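Local coordinates for protein Pre-mRNA-splicing factor SAD1 (Saccharomyces cerevisiae, PDB 4MSX) that promotes assembly of newly made U4 snRNA into the U4/U6 snRNP and is required for pre-mRNA splicing, at residues S78-C83 with N124-K129; N90-L95 with K129-P134; Q102-K107 with P134-I139; F111-S114 with N118-V121; L148-F153 with K238-H243. One frame throughout, in Å; residues are numbered along the deposited sequence.

Contacts 1 to 4 lie together in the degenerate UBP-type zinc finger, their centres about 7 to 15 Å apart, on and around its five-stranded antiparallel sheet. Contact 2 reaches from strand 91-94 across to strand 130-132; contact 3 joins the loop after strand 100-102 to Asn136, just ahead of strand 137-138, near the two outermost strands. Along the chain the segments of contacts 1, 2 and 3 alternate, and contact 4 is nested inside all three loops. Contacts 2 and 4 both supply zinc ligands, so these four fold one compact module round the metal. Contact 5 follows in series, its centre about 16 to 24 Å from the others, where helix 146-155 meets the USP-family part.

Contact 1 of 5, residues S78-C83 with N124-K129; sequences SEKICC and NLTSLK
Lys80 reaches across from the loop 78-83 to run past Leu125 and end on the hydroxyl of Thr126, both in the Asx turn that begins the loop between strands 121-124 and 130-132 of the UBP-type zinc finger. The first shell is half apolar and half polar. The side chains of Lys80 and Leu125 lie alongside each other, pointing opposite ways, with Lys80 CD 3.9 Å from Leu125 CB and Lys80 CG 4.0 Å from Leu125 CD1. A bend at chi3 (75°) then turns the otherwise extended lysine. The side chains of Lys80 and Thr126 cross at about a right angle, and NZ of Lys80 donates a hydrogen bond of 3.0 Å to OG1 of Thr126.

Each partner sits in a turn of its own. Lys80 is the centre of an inverse gamma turn, closed by a weak bond from Ile81 N to Glu79 O. On the leucine side, Val91, Cys93, Tyr100 and Phe76 also pack on Leu125, whose backbone pairs with Val91, so the lysine methylenes extend an apolar patch at the surface. Thr126 is positioned by Asn124, whose OD1 accepts two backbone N-H groups. Thr126 N lies 2.8 Å from Asn124 OD1, in the carbonyl plane with a C=O...N angle of 154°. Ser127 N, 3.1 Å from the same Asn124 OD1, stands instead above that plane, 56° out of it.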
# COMPACT_ATOMS: atom_id res chain seq x y z
N SER A 78 -12.07 10.65 2.18
CA SER A 78 -12.56 10.90 3.54
C SER A 78 -13.56 9.84 3.98
O SER A 78 -14.14 9.11 3.16
CB SER A 78 -13.22 12.29 3.60
OG SER A 78 -12.24 13.31 3.37
N GLU A 79 -13.78 9.76 5.30
CA GLU A 79 -14.78 8.87 5.85
C GLU A 79 -16.14 9.31 5.21
O GLU A 79 -16.47 10.49 5.19
CB GLU A 79 -14.88 9.06 7.39
CG GLU A 79 -15.80 8.04 8.05
CD GLU A 79 -15.91 8.20 9.59
OE1 GLU A 79 -15.27 9.10 10.19
OE2 GLU A 79 -16.69 7.40 10.19
N LYS A 80 -16.90 8.35 4.74
CA LYS A 80 -18.14 8.55 4.06
C LYS A 80 -19.24 8.71 5.10
O LYS A 80 -20.04 7.79 5.33
CB LYS A 80 -18.39 7.34 3.18
CG LYS A 80 -19.53 7.52 2.21
CD LYS A 80 -19.81 6.26 1.43
CE LYS A 80 -20.54 5.22 2.30
NZ LYS A 80 -21.05 4.06 1.50
N ILE A 81 -19.24 9.84 5.77
CA ILE A 81 -20.36 10.14 6.66
C ILE A 81 -20.87 11.56 6.43
O ILE A 81 -20.11 12.45 6.06
CB ILE A 81 -20.00 10.01 8.16
CG1 ILE A 81 -18.79 10.89 8.49
CG2 ILE A 81 -19.77 8.55 8.53
CD1 ILE A 81 -18.47 10.90 10.00
N CYS A 82 -22.15 11.74 6.70
CA CYS A 82 -22.81 13.06 6.61
C CYS A 82 -22.22 14.02 7.63
O CYS A 82 -22.14 13.69 8.80
CB CYS A 82 -24.31 12.85 6.89
SG CYS A 82 -25.22 14.47 7.10
N CYS A 83 -21.74 15.19 7.21
CA CYS A 83 -21.10 16.12 8.15
C CYS A 83 -22.10 16.82 9.11
O CYS A 83 -21.68 17.55 10.01
CB CYS A 83 -20.29 17.20 7.40
SG CYS A 83 -21.37 18.48 6.47
N ASN A 124 -23.98 10.76 -5.49
CA ASN A 124 -24.29 9.78 -4.47
C ASN A 124 -23.04 8.92 -4.28
O ASN A 124 -22.60 8.33 -5.27
CB ASN A 124 -25.45 8.86 -4.92
CG ASN A 124 -25.86 7.87 -3.85
OD1 ASN A 124 -25.03 7.13 -3.31
ND2 ASN A 124 -27.16 7.88 -3.50
N LEU A 125 -22.48 8.86 -3.08
CA LEU A 125 -21.15 8.21 -2.88
C LEU A 125 -21.22 6.68 -2.92
O LEU A 125 -20.18 6.01 -2.95
CB LEU A 125 -20.51 8.65 -1.56
CG LEU A 125 -20.09 10.13 -1.61
CD1 LEU A 125 -19.58 10.59 -0.28
CD2 LEU A 125 -19.04 10.39 -2.78
N THR A 126 -22.42 6.13 -2.89
CA THR A 126 -22.58 4.69 -2.87
C THR A 126 -22.92 4.15 -4.25
O THR A 126 -22.33 3.17 -4.70
CB THR A 126 -23.64 4.26 -1.85
OG1 THR A 126 -23.15 4.48 -0.53
CG2 THR A 126 -23.97 2.80 -2.03
N SER A 127 -23.82 4.82 -4.98
CA SER A 127 -24.22 4.34 -6.29
C SER A 127 -23.47 5.07 -7.40
O SER A 127 -23.54 4.69 -8.57
CB SER A 127 -25.72 4.59 -6.48
OG SER A 127 -25.98 5.99 -6.55
N LEU A 128 -22.76 6.13 -7.03
CA LEU A 128 -22.06 6.95 -8.03
C LEU A 128 -22.95 7.57 -9.15
O LEU A 128 -22.47 7.92 -10.23
CB LEU A 128 -20.90 6.15 -8.64
CG LEU A 128 -19.86 5.63 -7.65
CD1 LEU A 128 -18.68 5.03 -8.45
CD2 LEU A 128 -19.36 6.74 -6.73
N LYS A 129 -24.24 7.74 -8.88
CA LYS A 129 -25.09 8.53 -9.78
C LYS A 129 -25.15 10.01 -9.33
O LYS A 129 -25.06 10.29 -8.14
CB LYS A 129 -26.50 7.94 -9.76
CG LYS A 129 -26.62 6.61 -10.49
CD LYS A 129 -27.85 5.86 -10.01
CE LYS A 129 -28.04 4.55 -10.75
NZ LYS A 129 -29.07 3.74 -10.03

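Contact 2 of 5, residues N90-L95 with K129-P134; sequences NVYCCL and KFYMLP. With ZN (zinc ion), chain B.
Tyr92 and Tyr131 meet as an offset edge-to-face pair, the edge of Tyr92 toward the face of Tyr131, although their strands are not neighbours: strand 121-124 runs between 91-94 and 130-132 in the antiparallel sheet of the zinc finger. The ring planes are inclined at 72° with centroids 5.9 Å apart. CE2 of Tyr92 comes within 3.8 Å of CD2 of Tyr131. Leu95 bridges the same gap to Phe130. With CG of Leu95 anti to the carbonyl carbon (chi1 -57°), its methyl CD1 sits in the plane of the phenyl ring, 3.6 Å from Phe130 CD2 and equally near Phe130 CE2. Between Tyr92 and Leu95 in sequence, Cys94 places SG 2.3 Å from the zinc ion, which Cys97, His113 and His119 also bind. All four touching side chains are buried, and the hydroxyl of Tyr92 is hydrogen-bonded to Arg104 NH1. The contact is therefore probably held mainly by dispersion, with a weak electrostatic share from the rings, and it packs the strand that carries the zinc ligand Cys94 against strand 130-132.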
# COMPACT_ATOMS: atom_id res chain seq x y z
N ASN A 90 -26.76 6.63 2.97
CA ASN A 90 -27.13 7.49 1.83
C ASN A 90 -26.40 8.84 1.82
O ASN A 90 -27.02 9.91 1.87
CB ASN A 90 -28.63 7.73 1.82
CG ASN A 90 -29.41 6.46 1.68
OD1 ASN A 90 -29.08 5.61 0.87
ND2 ASN A 90 -30.45 6.32 2.50
N VAL A 91 -25.07 8.79 1.75
CA VAL A 91 -24.29 10.01 1.86
C VAL A 91 -24.03 10.53 0.44
O VAL A 91 -23.76 9.73 -0.47
CB VAL A 91 -22.96 9.75 2.62
CG1 VAL A 91 -22.14 11.01 2.75
CG2 VAL A 91 -23.27 9.22 4.01
N TYR A 92 -24.10 11.86 0.27
CA TYR A 92 -23.87 12.49 -1.03
C TYR A 92 -22.73 13.46 -0.84
O TYR A 92 -22.55 14.03 0.24
CB TYR A 92 -25.12 13.27 -1.52
CG TYR A 92 -26.25 12.37 -1.94
CD1 TYR A 92 -26.95 11.62 -1.00
CD2 TYR A 92 -26.61 12.26 -3.28
CE1 TYR A 92 -27.98 10.77 -1.40
CE2 TYR A 92 -27.63 11.43 -3.69
CZ TYR A 92 -28.31 10.69 -2.75
OH TYR A 92 -29.31 9.84 -3.15
N CYS A 93 -21.98 13.69 -1.91
CA CYS A 93 -20.97 14.72 -1.87
C CYS A 93 -21.52 15.89 -2.67
O CYS A 93 -21.93 15.73 -3.82
CB CYS A 93 -19.67 14.24 -2.52
SG CYS A 93 -18.36 15.48 -2.58
N CYS A 94 -21.48 17.07 -2.06
CA CYS A 94 -21.76 18.31 -2.74
C CYS A 94 -20.60 18.65 -3.65
O CYS A 94 -19.44 18.73 -3.20
CB CYS A 94 -21.98 19.48 -1.75
SG CYS A 94 -22.22 21.04 -2.74
N LEU A 95 -20.88 18.86 -4.94
CA LEU A 95 -19.78 18.96 -5.91
C LEU A 95 -19.38 20.40 -6.08
O LEU A 95 -18.44 20.68 -6.81
CB LEU A 95 -20.12 18.32 -7.28
CG LEU A 95 -20.52 16.84 -7.16
CD1 LEU A 95 -20.88 16.22 -8.56
CD2 LEU A 95 -19.34 16.01 -6.56
N LYS A 129 -24.24 7.74 -8.88
CA LYS A 129 -25.09 8.53 -9.78
C LYS A 129 -25.15 10.01 -9.33
O LYS A 129 -25.06 10.29 -8.14
CB LYS A 129 -26.50 7.94 -9.76
CG LYS A 129 -26.62 6.61 -10.49
CD LYS A 129 -27.85 5.86 -10.01
CE LYS A 129 -28.04 4.55 -10.75
NZ LYS A 129 -29.07 3.74 -10.03
N PHE A 130 -25.24 10.92 -10.30
CA PHE A 130 -25.24 12.34 -10.05
C PHE A 130 -26.68 12.88 -10.00
O PHE A 130 -27.54 12.45 -10.80
CB PHE A 130 -24.56 13.05 -11.19
CG PHE A 130 -23.08 12.77 -11.29
CD1 PHE A 130 -22.60 11.68 -12.03
CD2 PHE A 130 -22.16 13.59 -10.61
CE1 PHE A 130 -21.23 11.45 -12.12
CE2 PHE A 130 -20.77 13.34 -10.71
CZ PHE A 130 -20.32 12.28 -11.46
N TYR A 131 -26.90 13.85 -9.13
CA TYR A 131 -28.26 14.39 -8.93
C TYR A 131 -28.21 15.89 -8.87
O TYR A 131 -27.25 16.49 -8.35
CB TYR A 131 -28.86 13.87 -7.64
CG TYR A 131 -29.17 12.42 -7.70
CD1 TYR A 131 -30.41 11.95 -8.15
CD2 TYR A 131 -28.19 11.47 -7.40
CE1 TYR A 131 -30.69 10.59 -8.24
CE2 TYR A 131 -28.46 10.12 -7.47
CZ TYR A 131 -29.70 9.68 -7.91
OH TYR A 131 -29.94 8.33 -8.00
N MET A 132 -29.30 16.49 -9.34
CA MET A 132 -29.54 17.90 -9.16
C MET A 132 -30.51 18.03 -7.99
O MET A 132 -31.51 17.30 -7.91
CB MET A 132 -30.21 18.49 -10.41
CG MET A 132 -29.29 18.62 -11.60
SD MET A 132 -27.95 19.79 -11.27
CE MET A 132 -27.32 20.03 -12.94
N LEU A 133 -30.20 18.93 -7.08
CA LEU A 133 -31.10 19.23 -5.93
C LEU A 133 -31.25 20.74 -5.84
O LEU A 133 -30.28 21.49 -6.00
CB LEU A 133 -30.54 18.66 -4.61
CG LEU A 133 -30.38 17.13 -4.46
CD1 LEU A 133 -29.74 16.73 -3.09
CD2 LEU A 133 -31.72 16.43 -4.60
N PRO A 134 -32.49 21.23 -5.54
CA PRO A 134 -33.70 20.52 -5.09
C PRO A 134 -34.56 19.91 -6.20
O PRO A 134 -35.58 19.31 -5.83
CB PRO A 134 -34.51 21.61 -4.33
CG PRO A 134 -34.08 22.92 -4.92
CD PRO A 134 -32.60 22.70 -5.44
ZN ZN B . -22.04 22.58 -1.01

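Contact 3 of 5, residues Q102-K107 with P134-I139; sequences QGRHEK and PQNVQI
Arg104, in the loop after strand 100-102, crosses to Asn136 at the G1 beta bulge of Asn136 and Val137, both facing Met132; the pair thus links the loop that follows one outermost strand of the zinc finger's antiparallel sheet and the bulge next to the other. A cis peptide bond precedes Arg104, and its CB points toward the other segment. From there chi1 of 55° sets CG between the backbone N and the carbonyl carbon, 3.9 Å from Asn136 OD1. The chain then runs extended to NE, carrying CD of Arg104 to 3.3 Å from Asn136 OD1. NE of Arg104 makes the bond proper, donating to Asn136 OD1 at 2.9 Å. Its N-H...O angle of 141° shows a bent bond, yet the donor lies in the carbonyl plane on a lone pair, and the oxygen sits at the edge of the guanidinium near its plane. The two flat groups are nonetheless turned 82° against each other. Beyond NE, the guanidinium packs against Tyr131, while NH1 is held by Tyr92. The backbone fares differently: Arg104 O is buried by the contact without a partner in the model, and Asn136 ND2 stays 3.7 Å from Arg104 O.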
# COMPACT_ATOMS: atom_id res chain seq x y z
N GLN A 102 -26.04 13.62 4.08
CA GLN A 102 -27.04 12.58 3.85
C GLN A 102 -28.17 13.14 2.95
O GLN A 102 -28.59 14.25 3.20
CB GLN A 102 -27.65 12.16 5.19
CG GLN A 102 -28.73 11.08 5.04
CD GLN A 102 -29.11 10.47 6.37
OE1 GLN A 102 -28.67 9.36 6.71
NE2 GLN A 102 -29.89 11.20 7.15
N GLY A 103 -28.67 12.39 1.97
CA GLY A 103 -29.69 12.88 1.06
C GLY A 103 -30.73 11.80 0.78
O GLY A 103 -30.66 10.74 1.40
N ARG A 104 -31.66 12.04 -0.15
CA ARG A 104 -31.76 13.30 -0.88
C ARG A 104 -33.22 13.84 -0.84
O ARG A 104 -33.53 14.80 -1.53
CB ARG A 104 -31.33 13.13 -2.33
CG ARG A 104 -32.06 12.03 -3.09
CD ARG A 104 -31.59 12.01 -4.57
NE ARG A 104 -32.46 11.19 -5.42
CZ ARG A 104 -32.40 9.86 -5.49
NH1 ARG A 104 -31.52 9.18 -4.76
NH2 ARG A 104 -33.24 9.20 -6.29
N HIS A 105 -34.06 13.22 -0.02
CA HIS A 105 -35.46 13.66 0.18
C HIS A 105 -35.56 15.04 0.84
O HIS A 105 -34.59 15.54 1.45
CB HIS A 105 -36.18 12.62 1.06
CG HIS A 105 -35.53 12.42 2.39
ND1 HIS A 105 -35.80 13.21 3.49
CD2 HIS A 105 -34.60 11.52 2.80
CE1 HIS A 105 -35.07 12.81 4.51
NE2 HIS A 105 -34.33 11.79 4.12
N GLU A 106 -36.74 15.68 0.75
CA GLU A 106 -36.89 16.96 1.44
C GLU A 106 -36.69 16.74 2.88
O GLU A 106 -37.00 15.67 3.39
CB GLU A 106 -38.34 17.53 1.28
CG GLU A 106 -38.89 17.50 -0.09
CD GLU A 106 -40.34 18.11 -0.19
OE1 GLU A 106 -40.77 18.99 0.64
OE2 GLU A 106 -41.04 17.70 -1.14
N LYS A 107 -36.20 17.77 3.58
CA LYS A 107 -35.83 17.65 4.98
C LYS A 107 -34.45 16.96 5.23
O LYS A 107 -33.87 17.14 6.32
CB LYS A 107 -36.93 16.97 5.80
CG LYS A 107 -38.26 17.76 5.74
CD LYS A 107 -39.01 17.69 7.07
CE LYS A 107 -40.25 18.59 7.04
NZ LYS A 107 -41.05 18.40 5.78
N PRO A 134 -32.49 21.23 -5.54
CA PRO A 134 -33.70 20.52 -5.09
C PRO A 134 -34.56 19.91 -6.20
O PRO A 134 -35.58 19.31 -5.83
CB PRO A 134 -34.51 21.61 -4.33
CG PRO A 134 -34.08 22.92 -4.92
CD PRO A 134 -32.60 22.70 -5.44
N GLN A 135 -34.16 19.97 -7.48
CA GLN A 135 -34.98 19.34 -8.53
C GLN A 135 -35.19 17.90 -8.16
O GLN A 135 -36.24 17.34 -8.42
CB GLN A 135 -34.31 19.40 -9.91
CG GLN A 135 -34.07 20.79 -10.49
CD GLN A 135 -32.81 21.48 -9.96
OE1 GLN A 135 -32.27 21.17 -8.85
NE2 GLN A 135 -32.33 22.45 -10.76
N ASN A 136 -34.19 17.27 -7.54
CA ASN A 136 -34.25 15.82 -7.28
C ASN A 136 -34.42 14.96 -8.55
O ASN A 136 -35.24 14.03 -8.60
CB ASN A 136 -35.33 15.48 -6.27
CG ASN A 136 -35.05 14.18 -5.56
OD1 ASN A 136 -34.24 13.37 -6.04
ND2 ASN A 136 -35.70 13.96 -4.41
N VAL A 137 -33.62 15.24 -9.57
CA VAL A 137 -33.59 14.40 -10.78
C VAL A 137 -32.16 13.91 -11.02
O VAL A 137 -31.22 14.65 -10.82
CB VAL A 137 -34.10 15.20 -11.98
CG1 VAL A 137 -35.54 15.71 -11.69
CG2 VAL A 137 -33.20 16.38 -12.25
N GLN A 138 -32.02 12.65 -11.43
CA GLN A 138 -30.70 12.12 -11.82
C GLN A 138 -30.17 12.76 -13.09
O GLN A 138 -30.95 13.01 -14.04
CB GLN A 138 -30.77 10.60 -12.00
CG GLN A 138 -29.44 9.98 -12.46
CD GLN A 138 -29.47 8.45 -12.49
OE1 GLN A 138 -30.47 7.82 -12.15
NE2 GLN A 138 -28.34 7.86 -12.86
N ILE A 139 -28.88 13.08 -13.12
CA ILE A 139 -28.25 13.58 -14.33
C ILE A 139 -27.92 12.35 -15.19
O ILE A 139 -27.02 11.56 -14.86
CB ILE A 139 -27.00 14.42 -14.07
CG1 ILE A 139 -27.32 15.61 -13.17
CG2 ILE A 139 -26.40 14.92 -15.37
CD1 ILE A 139 -26.09 16.55 -12.89

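Contact 4 of 5, residues F111-S114 with N118-V121; sequences FIHS and NHHV. With ZN (zinc ion), chain B.
His113 lies obliquely against His119, with ring centroids 5.2 Å apart and planes at 72°, because both grasp one zinc ion. They use different nitrogens: NE2 of His113 is 2.0 Å from the zinc ion, whereas ND1 of His119 is 2.2 Å from it. The separation of 3.4 Å between His113 NE2 and His119 ND1 is that of two ligands of a shared metal, not of a hydrogen bond. On His113, CG is anti to the backbone N (chi1 -178°), which carries the imidazole off the helix toward the metal.

The backbone makes a tight reversal between these ligands. Asn118, with positive phi, is the C-prime residue of a Schellman motif in which His119 N bonds weakly to Ser114 O (3.2 Å). Ser114 CA also makes a C-H...O contact of 3.0 Å with His119 O. Next door, NE2 of His120 donates to Asn118 OD1 at 2.8 Å, the acceptor lying in the imidazole plane, while ND1 bonds to Leu133 O. Cys94, on strand 91-94, and Cys97 complete the Cys2His2 site. Helix 109-116 thus ends beside strand 121-124, where Phe122 packs on His113 and Ser114, and the ring of His113 stacks on Tyr101 of strand 100-102.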
# COMPACT_ATOMS: atom_id res chain seq x y z
N PHE A 111 -30.58 18.03 0.80
CA PHE A 111 -31.69 18.84 0.18
C PHE A 111 -31.66 20.25 0.82
O PHE A 111 -31.58 21.28 0.13
CB PHE A 111 -32.97 18.10 0.39
CG PHE A 111 -34.09 18.54 -0.55
CD1 PHE A 111 -34.83 19.66 -0.26
CD2 PHE A 111 -34.38 17.81 -1.71
CE1 PHE A 111 -35.90 20.07 -1.12
CE2 PHE A 111 -35.41 18.22 -2.57
CZ PHE A 111 -36.18 19.36 -2.26
N ILE A 112 -31.63 20.33 2.15
CA ILE A 112 -31.49 21.62 2.82
C ILE A 112 -30.25 22.38 2.43
O ILE A 112 -30.28 23.59 2.21
CB ILE A 112 -31.53 21.47 4.37
CG1 ILE A 112 -32.90 20.96 4.80
CG2 ILE A 112 -31.13 22.74 5.06
CD1 ILE A 112 -32.95 20.64 6.30
N HIS A 113 -29.10 21.69 2.35
CA HIS A 113 -27.88 22.34 1.92
C HIS A 113 -28.11 22.96 0.54
O HIS A 113 -27.58 24.02 0.24
CB HIS A 113 -26.78 21.26 1.74
CG HIS A 113 -25.44 21.81 1.33
ND1 HIS A 113 -24.63 22.53 2.18
CD2 HIS A 113 -24.73 21.64 0.19
CE1 HIS A 113 -23.51 22.85 1.55
NE2 HIS A 113 -23.55 22.31 0.34
N SER A 114 -28.83 22.25 -0.31
CA SER A 114 -28.87 22.66 -1.72
C SER A 114 -29.61 24.00 -1.81
O SER A 114 -29.20 24.88 -2.54
CB SER A 114 -29.51 21.62 -2.60
OG SER A 114 -30.92 21.52 -2.50
N ASN A 118 -27.25 27.20 -1.79
CA ASN A 118 -27.32 27.44 -3.24
C ASN A 118 -26.26 26.56 -3.95
O ASN A 118 -25.52 27.09 -4.78
CB ASN A 118 -26.98 28.90 -3.55
CG ASN A 118 -27.25 29.29 -5.03
OD1 ASN A 118 -28.08 28.69 -5.73
ND2 ASN A 118 -26.53 30.31 -5.49
N HIS A 119 -26.17 25.27 -3.59
CA HIS A 119 -25.20 24.30 -4.24
C HIS A 119 -26.09 23.18 -4.76
O HIS A 119 -26.84 22.59 -3.99
CB HIS A 119 -24.12 23.79 -3.21
CG HIS A 119 -23.16 24.85 -2.77
ND1 HIS A 119 -22.25 24.67 -1.75
CD2 HIS A 119 -23.00 26.13 -3.19
CE1 HIS A 119 -21.54 25.78 -1.58
NE2 HIS A 119 -21.99 26.68 -2.44
N HIS A 120 -26.07 22.90 -6.07
CA HIS A 120 -27.14 22.07 -6.63
C HIS A 120 -26.72 20.77 -7.28
O HIS A 120 -27.61 20.00 -7.64
CB HIS A 120 -27.94 22.93 -7.65
CG HIS A 120 -28.53 24.14 -6.99
ND1 HIS A 120 -29.70 24.08 -6.27
CD2 HIS A 120 -28.06 25.41 -6.86
CE1 HIS A 120 -29.96 25.28 -5.75
NE2 HIS A 120 -28.98 26.10 -6.10
N VAL A 121 -25.41 20.51 -7.39
CA VAL A 121 -24.96 19.25 -8.08
C VAL A 121 -24.29 18.32 -7.04
O VAL A 121 -23.37 18.77 -6.35
CB VAL A 121 -23.93 19.59 -9.20
CG1 VAL A 121 -23.65 18.34 -10.11
CG2 VAL A 121 -24.45 20.76 -10.04
ZN ZN B . -22.04 22.58 -1.01

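Contact 5 of 5, residues L148-F153 with K238-H243; sequences LNSIKF and KLFKHH
A cation-pi contact joins two parts of the protein here: Phe153 on helix 146-155, within the predicted zinc-finger region, receives Lys238 from a loop of the USP-family part, between helix 222-234 and strand 243-244. The lysine comes over one face of the phenyl ring, its side chain crossing that of Phe153 at about a right angle. Lys238 CE lies 3.8 Å from the Phe153 centroid and only 12° off the ring normal, a CH-pi contact. Lys238 NZ follows at 3.9 Å from the same Phe153 centroid, 25° off the normal. The bend at chi3 (50°) folds the end of the lysine so that methylene and ammonium both rest on the face.

Phe240 makes the second junction, fitting against the helix one turn back. Its CE1 lies 3.5 Å from Ser150 OG, which is at the edge of the ring and near its plane. That hydroxyl has its polar partner in Arg71 NH1, so the phenyl edge meets a group already engaged. The tip of Phe240 also packs on Ile151, with CZ 4.4 Å from Ile151 CG1. Between the two aromatic contacts a water bridges the backbones, donating to Ser150 O at 2.8 Å and to Lys238 O at 3.3 Å.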
# COMPACT_ATOMS: atom_id res chain seq x y z
N LEU A 148 -18.14 15.23 -15.60
CA LEU A 148 -18.73 14.20 -14.77
C LEU A 148 -17.94 12.88 -14.80
O LEU A 148 -17.79 12.19 -13.76
CB LEU A 148 -20.18 13.97 -15.16
CG LEU A 148 -21.09 15.21 -14.92
CD1 LEU A 148 -22.57 14.87 -15.15
CD2 LEU A 148 -20.88 15.78 -13.52
N ASN A 149 -17.45 12.49 -15.98
CA ASN A 149 -16.60 11.31 -16.08
C ASN A 149 -15.41 11.48 -15.13
O ASN A 149 -15.03 10.56 -14.44
CB ASN A 149 -16.03 11.14 -17.51
CG ASN A 149 -17.09 10.71 -18.53
OD1 ASN A 149 -18.07 10.03 -18.19
ND2 ASN A 149 -16.88 11.10 -19.80
N SER A 150 -14.79 12.64 -15.20
CA SER A 150 -13.62 12.98 -14.40
C SER A 150 -13.93 12.79 -12.91
O SER A 150 -13.15 12.21 -12.17
CB SER A 150 -13.30 14.44 -14.67
OG SER A 150 -12.23 14.93 -13.91
N ILE A 151 -15.10 13.28 -12.46
CA ILE A 151 -15.43 13.20 -11.03
C ILE A 151 -15.76 11.80 -10.61
O ILE A 151 -15.31 11.33 -9.55
CB ILE A 151 -16.64 14.16 -10.67
CG1 ILE A 151 -16.14 15.59 -10.74
CG2 ILE A 151 -17.18 13.85 -9.28
CD1 ILE A 151 -17.33 16.63 -10.82
N LYS A 152 -16.46 11.07 -11.46
CA LYS A 152 -16.81 9.71 -11.13
C LYS A 152 -15.49 8.87 -11.08
O LYS A 152 -15.35 7.94 -10.27
CB LYS A 152 -17.72 9.11 -12.20
CG LYS A 152 -18.31 7.76 -11.84
CD LYS A 152 -19.30 7.35 -12.93
CE LYS A 152 -19.87 5.97 -12.70
NZ LYS A 152 -20.90 5.63 -13.74
N PHE A 153 -14.55 9.22 -11.94
CA PHE A 153 -13.27 8.48 -11.96
C PHE A 153 -12.44 8.76 -10.66
O PHE A 153 -11.75 7.88 -10.13
CB PHE A 153 -12.47 8.90 -13.14
CG PHE A 153 -11.27 8.00 -13.42
CD1 PHE A 153 -10.09 8.15 -12.69
CD2 PHE A 153 -11.34 7.04 -14.42
CE1 PHE A 153 -8.97 7.35 -12.97
CE2 PHE A 153 -10.20 6.22 -14.71
CZ PHE A 153 -9.03 6.40 -13.99
N LYS A 238 -5.18 10.04 -13.16
CA LYS A 238 -5.94 11.30 -13.23
C LYS A 238 -6.29 11.90 -11.84
O LYS A 238 -7.35 12.50 -11.65
CB LYS A 238 -7.25 11.04 -14.00
CG LYS A 238 -7.00 10.75 -15.48
CD LYS A 238 -8.08 9.84 -16.13
CE LYS A 238 -9.51 10.25 -15.90
NZ LYS A 238 -10.48 9.55 -16.84
N LEU A 239 -5.42 11.70 -10.86
CA LEU A 239 -5.68 12.21 -9.51
C LEU A 239 -5.90 13.72 -9.51
O LEU A 239 -5.18 14.43 -10.18
CB LEU A 239 -4.46 11.91 -8.62
CG LEU A 239 -4.24 10.42 -8.31
CD1 LEU A 239 -2.90 10.22 -7.55
CD2 LEU A 239 -5.42 9.90 -7.47
N PHE A 240 -6.81 14.23 -8.68
CA PHE A 240 -6.94 15.68 -8.56
C PHE A 240 -5.76 16.28 -7.83
O PHE A 240 -5.30 17.37 -8.18
CB PHE A 240 -8.26 16.02 -7.86
CG PHE A 240 -9.48 15.74 -8.73
CD1 PHE A 240 -9.35 15.35 -10.06
CD2 PHE A 240 -10.78 15.87 -8.19
CE1 PHE A 240 -10.48 15.08 -10.87
CE2 PHE A 240 -11.92 15.61 -8.98
CZ PHE A 240 -11.78 15.22 -10.31
N LYS A 241 -5.25 15.57 -6.83
CA LYS A 241 -4.00 15.97 -6.20
C LYS A 241 -3.11 14.73 -6.07
O LYS A 241 -3.60 13.63 -5.84
CB LYS A 241 -4.24 16.60 -4.82
CG LYS A 241 -5.01 15.72 -3.87
CD LYS A 241 -5.48 16.57 -2.64
CE LYS A 241 -6.18 15.70 -1.58
NZ LYS A 241 -7.39 14.99 -2.13
N HIS A 242 -1.81 14.93 -6.19
CA HIS A 242 -0.90 13.83 -6.42
C HIS A 242 -0.50 13.04 -5.13
O HIS A 242 0.63 12.57 -5.03
CB HIS A 242 0.36 14.34 -7.14
CG HIS A 242 1.22 15.21 -6.29
ND1 HIS A 242 0.70 15.98 -5.27
CD2 HIS A 242 2.55 15.42 -6.28
CE1 HIS A 242 1.68 16.64 -4.67
NE2 HIS A 242 2.82 16.31 -5.26
N HIS A 243 -1.43 12.88 -4.20
CA HIS A 243 -1.21 12.09 -2.97
C HIS A 243 -2.54 11.63 -2.41
O HIS A 243 -3.60 12.12 -2.81
CB HIS A 243 -0.46 12.88 -1.89
CG HIS A 243 -0.98 14.26 -1.66
ND1 HIS A 243 -2.04 14.53 -0.82
CD2 HIS A 243 -0.56 15.46 -2.13
CE1 HIS A 243 -2.26 15.84 -0.80
NE2 HIS A 243 -1.38 16.42 -1.59
O HOH W 1 -10.45 12.04 -12.67